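Local coordinates for protein phist (PDB 4JLE) that binds the cytoplasmic ATS domain of the virulence factor PfEMP1 through its PHIST domain and travels with it to knobs on the infected red cell surface, at residues E59-F63 with H88-Q92. Sequence-based numbering, arbitrary orientation.
Sequences EENIF and HFEMQ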
loop_
_atom_site.group_PDB
_atom_site.type_symbol
_atom_site.label_atom_id
_atom_site.label_comp_id
_atom_site.label_asym_id
_atom_site.label_seq_id
_atom_site.Cartn_x
_atom_site.Cartn_y
_atom_site.Cartn_z
ATOM N N GLU B 59 12.942 -5.899 1.818
ATOM C CA GLU B 59 13.161 -5.063 0.632
ATOM C C GLU B 59 14.614 -4.663 0.481
ATOM O O GLU B 59 15.141 -4.735 -0.627
ATOM C CB GLU B 59 12.297 -3.819 0.661
ATOM C CG GLU B 59 10.830 -4.081 0.368
ATOM C CD GLU B 59 10.055 -2.792 0.181
ATOM O OE1 GLU B 59 9.475 -2.594 -0.914
ATOM O OE2 GLU B 59 10.054 -1.967 1.124
ATOM N N GLU B 60 15.273 -4.283 1.588
ATOM C CA GLU B 60 16.694 -3.922 1.628
ATOM C C GLU B 60 17.546 -5.086 1.150
ATOM O O GLU B 60 18.458 -4.896 0.354
ATOM C CB GLU B 60 17.117 -3.534 3.067
ATOM C CG GLU B 60 16.687 -2.147 3.504
ATOM C CD GLU B 60 16.794 -1.794 4.985
ATOM O OE1 GLU B 60 17.463 -2.533 5.744
ATOM O OE2 GLU B 60 16.192 -0.772 5.388
ATOM N N ASN B 61 17.236 -6.293 1.644
ATOM C CA ASN B 61 17.948 -7.524 1.302
ATOM C C ASN B 61 17.803 -7.841 -0.197
ATOM O O ASN B 61 18.783 -8.253 -0.807
ATOM C CB ASN B 61 17.480 -8.696 2.181
ATOM C CG ASN B 61 17.881 -8.554 3.642
ATOM O OD1 ASN B 61 18.765 -7.762 4.001
ATOM N ND2 ASN B 61 17.232 -9.317 4.524
ATOM N N ILE B 62 16.613 -7.609 -0.786
ATOM C CA ILE B 62 16.394 -7.841 -2.219
ATOM C C ILE B 62 17.261 -6.857 -3.009
ATOM O O ILE B 62 18.005 -7.274 -3.886
ATOM C CB ILE B 62 14.889 -7.736 -2.604
ATOM C CG1 ILE B 62 14.040 -8.822 -1.893
ATOM C CG2 ILE B 62 14.711 -7.772 -4.132
ATOM C CD1 ILE B 62 12.539 -8.518 -1.782
ATOM N N PHE B 63 17.183 -5.568 -2.665
ATOM C CA PHE B 63 17.904 -4.480 -3.324
ATOM C C PHE B 63 19.449 -4.622 -3.184
ATOM O O PHE B 63 20.189 -4.279 -4.123
ATOM C CB PHE B 63 17.398 -3.115 -2.809
ATOM C CG PHE B 63 15.954 -2.759 -3.168
ATOM C CD1 PHE B 63 15.312 -3.361 -4.252
ATOM C CD2 PHE B 63 15.260 -1.789 -2.451
ATOM C CE1 PHE B 63 13.985 -3.040 -4.577
ATOM C CE2 PHE B 63 13.940 -1.453 -2.790
ATOM C CZ PHE B 63 13.313 -2.084 -3.850
ATOM N N HIS B 88 9.032 -1.666 -5.327
ATOM C CA HIS B 88 8.637 -1.275 -3.974
ATOM C C HIS B 88 7.106 -1.171 -3.868
ATOM O O HIS B 88 6.512 -1.673 -2.905
ATOM C CB HIS B 88 9.309 0.048 -3.548
ATOM C CG HIS B 88 8.716 0.631 -2.291
ATOM N ND1 HIS B 88 8.838 -0.009 -1.076
ATOM C CD2 HIS B 88 7.935 1.727 -2.126
ATOM C CE1 HIS B 88 8.148 0.719 -0.219
ATOM N NE2 HIS B 88 7.598 1.777 -0.806
ATOM N N PHE B 89 6.493 -0.543 -4.881
ATOM C CA PHE B 89 5.057 -0.339 -5.061
ATOM C C PHE B 89 4.305 -1.641 -5.203
ATOM O O PHE B 89 3.214 -1.805 -4.661
ATOM C CB PHE B 89 4.822 0.501 -6.327
ATOM C CG PHE B 89 5.214 1.967 -6.245
ATOM C CD1 PHE B 89 4.668 2.801 -5.263
ATOM C CD2 PHE B 89 6.028 2.538 -7.217
ATOM C CE1 PHE B 89 4.988 4.156 -5.220
ATOM C CE2 PHE B 89 6.361 3.898 -7.166
ATOM C CZ PHE B 89 5.805 4.706 -6.193
ATOM N N GLU B 90 4.855 -2.551 -5.980
ATOM C CA GLU B 90 4.251 -3.876 -6.212
ATOM C C GLU B 90 4.281 -4.721 -4.918
ATOM O O GLU B 90 3.272 -5.337 -4.581
ATOM C CB GLU B 90 4.975 -4.593 -7.338
ATOM C CG GLU B 90 4.827 -3.889 -8.678
ATOM C CD GLU B 90 5.352 -4.712 -9.833
ATOM O OE1 GLU B 90 6.520 -4.506 -10.237
ATOM O OE2 GLU B 90 4.617 -5.620 -10.284
ATOM N N MET B 91 5.409 -4.672 -4.175
ATOM C CA MET B 91 5.583 -5.378 -2.890
ATOM C C MET B 91 4.632 -4.823 -1.821
ATOM O O MET B 91 3.998 -5.621 -1.119
ATOM C CB MET B 91 7.040 -5.344 -2.429
ATOM C CG MET B 91 7.927 -6.166 -3.333
ATOM S SD MET B 91 9.633 -6.360 -2.795
ATOM C CE MET B 91 10.362 -4.839 -3.282
ATOM N N GLN B 92 4.450 -3.469 -1.769
ATOM C CA GLN B 92 3.477 -2.809 -0.882
ATOM C C GLN B 92 2.079 -3.327 -1.186
ATOM O O GLN B 92 1.359 -3.687 -0.263
ATOM C CB GLN B 92 3.505 -1.272 -1.007
ATOM C CG GLN B 92 4.776 -0.603 -0.446
ATOM C CD GLN B 92 4.716 -0.256 1.035
ATOM O OE1 GLN B 92 4.551 -1.130 1.899
ATOM N NE2 GLN B 92 4.904 1.028 1.371
#
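Glu59 and His88 meet between neighbouring helices of the PHIST three-helix bundle, part-way along helices 37-72 and 77-110, which a short turn joins further on, and their bond illustrates how a polar pair can sit within an otherwise apolar interface. The segment axes run roughly antiparallel, 144° apart, and approach to 12.2 Å, a wide spacing that long side chains must bridge. The Glu59 chain, extended beyond CG, carries its carboxylate across to the imidazole. His88 ND1 donates to Glu59 OE1 (2.7 Å), which accepts through its syn lone pair, on the side of the other oxygen. The N-H...O angle is 151°. OE1 lies somewhat out of the ring plane, near the imidazole edge, and carboxylate and ring are turned 33° against each other. Gln92 CG rests above one face of the imidazole, offset toward the rim.

Met91 lies alongside this pair. A bend at its last torsion brings CE within 3.4 Å of Glu59 OE1 and within 4.1 Å of Phe63 CZ, while SD lies 3.8 Å from Ile62 CD1. Trp142 of the second subunit packs on both Ile62 and Met91, and the Phe63 ring stacks with Phe84. With methyl carbon against its bonded oxygen, the imidazole gives the carboxylate of buried Glu59 a polar partner, an arrangement that would probably favour a protonated, positively charged His88.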